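Imine reductase (Amycolatopsis orientalis, PDB 5A9R) probably catalyses the NADPH-dependent reduction of imines to amines, as other imine reductases of the HIBADH-related family do. Local coordinates at residues R89-L94 with H112-L117; D270-A275 with Y283-L288. One frame throughout, in Å; residues are numbered along the deposited sequence.

Contact 1 of 2, residues R89-L94 with H112-L117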
ATOM      1  N   ARG A  89     -29.588 -23.187 -17.972  1.00 19.78           N
ATOM      2  CA  ARG A  89     -28.154 -23.071 -18.101  1.00 17.56           C
ATOM      3  C   ARG A  89     -27.710 -22.007 -17.095  1.00 18.40           C
ATOM      4  O   ARG A  89     -28.505 -21.522 -16.268  1.00 20.98           O
ATOM      5  CB  ARG A  89     -27.767 -22.712 -19.531  1.00 19.10           C
ATOM      6  CG  ARG A  89     -28.286 -23.685 -20.561  1.00 19.01           C
ATOM      7  CD  ARG A  89     -27.756 -23.516 -21.927  1.00 18.26           C
ATOM      8  NE  ARG A  89     -28.502 -24.476 -22.825  1.00 17.38           N
ATOM      9  CZ  ARG A  89     -28.144 -25.757 -22.951  1.00 19.25           C
ATOM     10  NH1 ARG A  89     -27.018 -26.268 -22.485  1.00 19.46           N
ATOM     11  NH2 ARG A  89     -29.026 -26.569 -23.585  1.00 20.91           N
ATOM     12  N   VAL A  90     -26.385 -21.845 -17.028  1.00 18.24           N
ATOM     13  CA  VAL A  90     -25.759 -20.972 -16.032  1.00 18.54           C
ATOM     14  C   VAL A  90     -24.776 -20.064 -16.683  1.00 19.06           C
ATOM     15  O   VAL A  90     -23.992 -20.505 -17.537  1.00 19.43           O
ATOM     16  CB  VAL A  90     -25.030 -21.821 -15.003  1.00 23.01           C
ATOM     17  CG1 VAL A  90     -24.139 -20.978 -14.145  1.00 28.99           C
ATOM     18  CG2 VAL A  90     -26.064 -22.542 -14.139  1.00 24.71           C
ATOM     19  N   VAL A  91     -24.842 -18.798 -16.326  1.00 18.57           N
ATOM     20  CA  VAL A  91     -23.904 -17.770 -16.804  1.00 17.98           C
ATOM     21  C   VAL A  91     -22.962 -17.349 -15.696  1.00 17.38           C
ATOM     22  O   VAL A  91     -23.432 -16.983 -14.630  1.00 18.29           O
ATOM     23  CB  VAL A  91     -24.616 -16.511 -17.400  1.00 18.17           C
ATOM     24  CG1 VAL A  91     -23.612 -15.337 -17.588  1.00 19.72           C
ATOM     25  CG2 VAL A  91     -25.327 -16.903 -18.718  1.00 19.84           C
ATOM     26  N   VAL A  92     -21.655 -17.432 -15.978  1.00 16.08           N
ATOM     27  CA  VAL A  92     -20.612 -16.856 -15.121  1.00 16.29           C
ATOM     28  C   VAL A  92     -20.033 -15.722 -15.929  1.00 15.91           C
ATOM     29  O   VAL A  92     -19.325 -15.978 -16.954  1.00 17.56           O
ATOM     30  CB  VAL A  92     -19.563 -17.917 -14.725  1.00 16.00           C
ATOM     31  CG1 VAL A  92     -18.427 -17.228 -13.912  1.00 19.46           C
ATOM     32  CG2 VAL A  92     -20.158 -19.062 -13.955  1.00 17.98           C
ATOM     33  N   ASN A  93     -20.341 -14.482 -15.580  1.00 18.31           N
ATOM     34  CA  ASN A  93     -19.986 -13.330 -16.334  1.00 18.21           C
ATOM     35  C   ASN A  93     -18.791 -12.661 -15.717  1.00 18.98           C
ATOM     36  O   ASN A  93     -18.871 -12.256 -14.537  1.00 17.91           O
ATOM     37  CB  ASN A  93     -21.192 -12.430 -16.366  1.00 20.05           C
ATOM     38  CG  ASN A  93     -21.007 -11.205 -17.265  1.00 24.65           C
ATOM     39  OD1 ASN A  93     -19.954 -11.034 -17.889  1.00 26.93           O
ATOM     40  ND2 ASN A  93     -21.989 -10.316 -17.270  1.00 21.93           N
ATOM     41  N   LEU A  94     -17.697 -12.631 -16.469  1.00 17.26           N
ATOM     42  CA  LEU A  94     -16.430 -12.150 -15.986  1.00 17.71           C
ATOM     43  C   LEU A  94     -15.977 -10.764 -16.480  1.00 22.65           C
ATOM     44  O   LEU A  94     -14.864 -10.394 -16.317  1.00 21.83           O
ATOM     45  CB  LEU A  94     -15.356 -13.222 -16.204  1.00 18.83           C
ATOM     46  CG  LEU A  94     -15.652 -14.593 -15.609  1.00 20.33           C
ATOM     47  CD1 LEU A  94     -14.707 -15.671 -16.058  1.00 23.56           C
ATOM     48  CD2 LEU A  94     -15.668 -14.530 -14.097  1.00 22.63           C
ATOM     49  N   HIS A 112     -34.874 -15.308 -17.932  1.00 24.87           N
ATOM     50  CA  HIS A 112     -34.716 -16.412 -18.879  1.00 25.69           C
ATOM     51  C   HIS A 112     -34.548 -17.772 -18.268  1.00 23.29           C
ATOM     52  O   HIS A 112     -34.349 -18.768 -18.982  1.00 26.59           O
ATOM     53  CB  HIS A 112     -33.615 -16.041 -19.903  1.00 27.67           C
ATOM     54  CG  HIS A 112     -33.953 -14.816 -20.646  1.00 31.11           C
ATOM     55  ND1 HIS A 112     -34.921 -14.796 -21.629  1.00 41.46           N
ATOM     56  CD2 HIS A 112     -33.609 -13.521 -20.438  1.00 30.85           C
ATOM     57  CE1 HIS A 112     -35.089 -13.550 -22.059  1.00 43.53           C
ATOM     58  NE2 HIS A 112     -34.263 -12.764 -21.387  1.00 38.57           N
ATOM     59  N   GLY A 113     -34.674 -17.859 -16.937  1.00 24.41           N
ATOM     60  CA  GLY A 113     -34.461 -19.100 -16.258  1.00 23.08           C
ATOM     61  C   GLY A 113     -33.008 -19.606 -16.203  1.00 21.56           C
ATOM     62  O   GLY A 113     -32.733 -20.825 -16.173  1.00 20.78           O
ATOM     63  N   THR A 114     -32.069 -18.626 -16.164  1.00 20.42           N
ATOM     64  CA  THR A 114     -30.620 -18.910 -16.147  1.00 21.73           C
ATOM     65  C   THR A 114     -30.020 -18.545 -14.833  1.00 18.97           C
ATOM     66  O   THR A 114     -30.336 -17.471 -14.369  1.00 22.33           O
ATOM     67  CB  THR A 114     -29.953 -18.419 -17.431  1.00 27.89           C
ATOM     68  OG1 THR A 114     -28.527 -18.138 -17.469  1.00 31.01           O
ATOM     69  CG2 THR A 114     -30.846 -18.197 -18.555  1.00 21.07           C
ATOM     70  N   GLY A 115     -29.195 -19.408 -14.307  1.00 19.20           N
ATOM     71  CA  GLY A 115     -28.451 -19.078 -13.105  1.00 19.01           C
ATOM     72  C   GLY A 115     -27.373 -18.079 -13.435  1.00 18.99           C
ATOM     73  O   GLY A 115     -26.909 -18.033 -14.568  1.00 19.65           O
ATOM     74  N   TYR A 116     -27.042 -17.248 -12.461  1.00 19.66           N
ATOM     75  CA  TYR A 116     -26.085 -16.183 -12.705  1.00 17.33           C
ATOM     76  C   TYR A 116     -25.079 -15.964 -11.597  1.00 17.55           C
ATOM     77  O   TYR A 116     -25.454 -15.804 -10.443  1.00 18.54           O
ATOM     78  CB  TYR A 116     -26.788 -14.896 -13.000  1.00 17.52           C
ATOM     79  CG  TYR A 116     -25.930 -13.741 -13.462  1.00 17.78           C
ATOM     80  CD1 TYR A 116     -25.369 -12.890 -12.543  1.00 20.37           C
ATOM     81  CD2 TYR A 116     -25.691 -13.495 -14.810  1.00 18.59           C
ATOM     82  CE1 TYR A 116     -24.533 -11.849 -12.980  1.00 20.13           C
ATOM     83  CE2 TYR A 116     -24.859 -12.497 -15.248  1.00 20.64           C
ATOM     84  CZ  TYR A 116     -24.304 -11.643 -14.337  1.00 19.87           C
ATOM     85  OH  TYR A 116     -23.447 -10.627 -14.760  1.00 20.92           O
ATOM     86  N   LEU A 117     -23.805 -15.870 -11.974  1.00 16.83           N
ATOM     87  CA  LEU A 117     -22.750 -15.494 -11.039  1.00 17.54           C
ATOM     88  C   LEU A 117     -21.844 -14.466 -11.753  1.00 19.05           C
ATOM     89  O   LEU A 117     -21.503 -14.665 -12.913  1.00 19.86           O
ATOM     90  CB  LEU A 117     -21.994 -16.743 -10.656  1.00 20.20           C
ATOM     91  CG  LEU A 117     -20.984 -16.728  -9.582  1.00 22.53           C
ATOM     92  CD1 LEU A 117     -21.653 -16.382  -8.217  1.00 22.72           C
ATOM     93  CD2 LEU A 117     -20.220 -18.015  -9.544  1.00 21.41           C
TER
HETATM   94  O   HOH W   1     -30.431 -22.764 -14.665  1.00 31.25           O
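Four backbone hydrogen bonds tie strand 90-93 to strand 115-117 in parallel. G115 N donates to R89 O, V91 N to G115 O at 2.8 Å and almost straight (179° at the hydrogen), L117 N to V91 O, and N93 N to L117 O. Between them run CA-H...O contacts, the shortest from V92 CA to L117 O at 3.2 Å. A water donates to R89 O and, weakly, to G113 O, where a Schellman motif ends helix 99-111. That helix makes the crossover of a beta-alpha-beta unit between neighbouring strands of the Rossmann-type NADP-binding domain. Among side chains, the polar pair is N93 ND2 donating to Y116 OH at 2.9 Å; amide and ring planes stand 86° apart, and the hydroxyl lies somewhat out of the amide plane. Y116 OH also bonds D118 OD1, while N93 OD1 bonds weakly to N of NADP-binding N95. On the same face V91 CG1, set anti to its own N (chi1 167°), makes apolar contact with Y116 CE2 at 3.9 Å; V91 CG2 rests against the T114 hydroxyl. Replacing Y116 by alanine would probably cost N93 ND2 and D118 OD1 their common partner and open a gap beside V91 CG1. On the sheet's other face, V92 and L117 both touch Y137 of strand 134-139.

Contact 2 of 2, residues D270-A275 with Y283-L288; sequences DRAVAA and YSVIEL
Helix 260-277 of the C-terminal, reductive aminase-like domain is met here by the chain's own end, which folds back after the helix so that A272, A275 and R271 touch V285 and L288. No hydrogen bond crosses between 270-275 and 283-288; the joint is made mainly by methyl groups. A272 CB has two neighbours, L288 CD1 at 3.8 Å and V285 CG1 at 3.9 Å. L288 spreads its two branches along the helix: CD1 also comes to 3.7 Å from A272 N and lies near R271 CB, whereas CD2 goes to A275 CB at 4.1 Å. Chi1 of -60° puts L288 CG anti to the carbonyl carbon, and with chi2 at 169° CD1 and CD2 reach A272 and A275. The small side chain of A272 lets CD1 come close to the backbone there. Residues 283-288 coil tightly, beginning in a 3-10 segment, and I286 N to Y283 O, E287 N to S284 O and L288 N to V285 O bond three residues back, so V285 and L288 fall on the same side. L238 of helix 238-254 packs on both A272 and V285. The second subunit adjoins this region: its L186 packs on V285, and its E260 forms a salt bridge with R271 NH2.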
ATOM      1  N   ASP A 270      -5.689  18.973   4.874  1.00 31.27           N
ATOM      2  CA  ASP A 270      -6.096  20.373   5.071  1.00 36.04           C
ATOM      3  C   ASP A 270      -7.616  20.586   4.919  1.00 36.61           C
ATOM      4  O   ASP A 270      -8.206  21.315   5.692  1.00 33.55           O
ATOM      5  CB  ASP A 270      -5.342  21.278   4.066  1.00 36.65           C
ATOM      6  CG  ASP A 270      -3.861  21.417   4.383  1.00 38.91           C
ATOM      7  OD1 ASP A 270      -3.421  21.179   5.523  1.00 42.90           O
ATOM      8  OD2 ASP A 270      -3.122  21.801   3.436  1.00 43.24           O
ATOM      9  N   ARG A 271      -8.196  19.971   3.905  1.00 31.26           N
ATOM     10  CA  ARG A 271      -9.654  19.957   3.756  1.00 32.59           C
ATOM     11  C   ARG A 271     -10.409  19.368   4.938  1.00 33.27           C
ATOM     12  O   ARG A 271     -11.419  19.939   5.387  1.00 33.44           O
ATOM     13  CB  ARG A 271     -10.077  19.255   2.556  1.00 34.92           C
ATOM     14  CG  ARG A 271     -10.121  20.114   1.337  1.00 46.04           C
ATOM     15  CD  ARG A 271     -10.893  19.322   0.285  1.00 52.26           C
ATOM     16  NE  ARG A 271     -10.147  18.115  -0.117  1.00 53.92           N
ATOM     17  CZ  ARG A 271      -9.035  18.126  -0.861  1.00 53.20           C
ATOM     18  NH1 ARG A 271      -8.490  19.262  -1.313  1.00 55.07           N
ATOM     19  NH2 ARG A 271      -8.437  16.993  -1.160  1.00 52.08           N
ATOM     20  N   ALA A 272      -9.946  18.241   5.452  1.00 31.93           N
ATOM     21  CA  ALA A 272     -10.527  17.697   6.668  1.00 34.94           C
ATOM     22  C   ALA A 272     -10.364  18.629   7.877  1.00 34.15           C
ATOM     23  O   ALA A 272     -11.321  18.800   8.654  1.00 31.86           O
ATOM     24  CB  ALA A 272      -9.947  16.327   6.975  1.00 34.49           C
ATOM     25  N   VAL A 273      -9.205  19.292   8.004  1.00 30.88           N
ATOM     26  CA  VAL A 273      -9.014  20.262   9.070  1.00 33.18           C
ATOM     27  C   VAL A 273     -10.021  21.412   8.903  1.00 34.00           C
ATOM     28  O   VAL A 273     -10.743  21.762   9.877  1.00 34.39           O
ATOM     29  CB  VAL A 273      -7.564  20.800   9.174  1.00 32.92           C
ATOM     30  CG1 VAL A 273      -7.528  21.957  10.154  1.00 34.59           C
ATOM     31  CG2 VAL A 273      -6.620  19.690   9.648  1.00 31.85           C
ATOM     32  N   ALA A 274     -10.172  21.886   7.670  1.00 32.94           N
ATOM     33  CA  ALA A 274     -11.139  22.996   7.369  1.00 39.93           C
ATOM     34  C   ALA A 274     -12.583  22.548   7.568  1.00 40.92           C
ATOM     35  O   ALA A 274     -13.445  23.373   7.823  1.00 42.15           O
ATOM     36  CB  ALA A 274     -10.974  23.512   5.970  1.00 39.86           C
ATOM     37  N   ALA A 275     -12.858  21.252   7.436  1.00 35.42           N
ATOM     38  CA  ALA A 275     -14.180  20.732   7.776  1.00 34.27           C
ATOM     39  C   ALA A 275     -14.353  20.436   9.279  1.00 35.20           C
ATOM     40  O   ALA A 275     -15.403  19.902   9.654  1.00 39.01           O
ATOM     41  CB  ALA A 275     -14.477  19.490   6.954  1.00 39.27           C
ATOM     42  N   TYR A 283      -8.080   8.811  10.154  1.00 22.60           N
ATOM     43  CA  TYR A 283      -9.008   8.080   9.314  1.00 22.37           C
ATOM     44  C   TYR A 283     -10.350   8.722   9.146  1.00 21.76           C
ATOM     45  O   TYR A 283     -11.079   8.316   8.210  1.00 22.57           O
ATOM     46  CB  TYR A 283      -9.110   6.618   9.868  1.00 25.60           C
ATOM     47  CG  TYR A 283      -7.731   6.196  10.182  1.00 34.68           C
ATOM     48  CD1 TYR A 283      -6.912   5.770   9.151  1.00 34.63           C
ATOM     49  CD2 TYR A 283      -7.174   6.357  11.509  1.00 41.46           C
ATOM     50  CE1 TYR A 283      -5.565   5.442   9.379  1.00 44.10           C
ATOM     51  CE2 TYR A 283      -5.836   6.047  11.750  1.00 43.09           C
ATOM     52  CZ  TYR A 283      -5.044   5.577  10.696  1.00 44.43           C
ATOM     53  OH  TYR A 283      -3.729   5.271  10.986  1.00 54.09           O
ATOM     54  N   SER A 284     -10.705   9.767   9.953  1.00 19.31           N
ATOM     55  CA  SER A 284     -11.880  10.555   9.803  1.00 21.10           C
ATOM     56  C   SER A 284     -11.994  11.170   8.395  1.00 20.56           C
ATOM     57  O   SER A 284     -13.081  11.476   7.978  1.00 23.04           O
ATOM     58  CB  SER A 284     -11.971  11.689  10.829  1.00 22.51           C
ATOM     59  OG  SER A 284     -10.893  12.620  10.675  1.00 22.43           O
ATOM     60  N   VAL A 285     -10.899  11.271   7.713  1.00 22.05           N
ATOM     61  CA  VAL A 285     -10.902  11.833   6.347  1.00 26.15           C
ATOM     62  C   VAL A 285     -11.850  11.031   5.450  1.00 25.92           C
ATOM     63  O   VAL A 285     -12.469  11.559   4.538  1.00 26.63           O
ATOM     64  CB  VAL A 285      -9.513  11.871   5.711  1.00 27.36           C
ATOM     65  CG1 VAL A 285      -8.568  12.749   6.425  1.00 35.76           C
ATOM     66  CG2 VAL A 285      -8.869  10.556   5.531  1.00 29.69           C
ATOM     67  N   ILE A 286     -12.024   9.714   5.707  1.00 20.90           N
ATOM     68  CA  ILE A 286     -12.963   8.927   4.903  1.00 22.60           C
ATOM     69  C   ILE A 286     -14.350   9.527   4.880  1.00 24.81           C
ATOM     70  O   ILE A 286     -15.130   9.361   3.900  1.00 25.41           O
ATOM     71  CB  ILE A 286     -13.004   7.406   5.339  1.00 20.88           C
ATOM     72  CG1 ILE A 286     -13.679   6.563   4.264  1.00 21.86           C
ATOM     73  CG2 ILE A 286     -13.654   7.247   6.692  1.00 21.96           C
ATOM     74  CD1 ILE A 286     -13.605   5.102   4.681  1.00 22.06           C
ATOM     75  N   GLU A 287     -14.676  10.294   5.923  1.00 22.56           N
ATOM     76  CA  GLU A 287     -16.011  10.768   6.036  1.00 24.01           C
ATOM     77  C   GLU A 287     -16.287  11.902   5.066  1.00 26.37           C
ATOM     78  O   GLU A 287     -17.456  12.191   4.782  1.00 35.96           O
ATOM     79  CB  GLU A 287     -16.348  11.169   7.497  1.00 29.78           C
ATOM     80  CG  GLU A 287     -16.319   9.987   8.506  1.00 27.94           C
ATOM     81  CD  GLU A 287     -17.245   8.761   8.206  1.00 29.36           C
ATOM     82  OE1 GLU A 287     -18.250   8.925   7.490  1.00 35.60           O
ATOM     83  OE2 GLU A 287     -16.966   7.597   8.662  1.00 31.24           O
ATOM     84  N   LEU A 288     -15.251  12.490   4.543  1.00 26.35           N
ATOM     85  CA  LEU A 288     -15.389  13.478   3.421  1.00 30.22           C
ATOM     86  C   LEU A 288     -15.874  12.810   2.177  1.00 30.77           C
ATOM     87  O   LEU A 288     -16.441  13.489   1.311  1.00 33.61           O
ATOM     88  CB  LEU A 288     -14.060  14.190   3.110  1.00 32.86           C
ATOM     89  CG  LEU A 288     -13.350  15.051   4.221  1.00 37.21           C
ATOM     90  CD1 LEU A 288     -11.901  15.488   3.886  1.00 36.56           C
ATOM     91  CD2 LEU A 288     -14.246  16.219   4.529  1.00 41.33           C
TER

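Contacts 1 and 2 lie on opposite sides of the chain's centre, their own centres 42 Å apart and their nearest atoms about 26 Å. They come in series: the strand pairing of 89-94 with 112-117 is complete before the helix and tail of 270-275 with 283-288 begin. Contact 1 belongs to the mixed sheet of the NADP-binding domain, contact 2 to the all-helical C-terminal domain, and the long helix 166-193 runs between them. Thus one sits in the NADP-binding domain and is touched by no second subunit, while the other lies where the second subunit packs against the C-terminal domain of this chain.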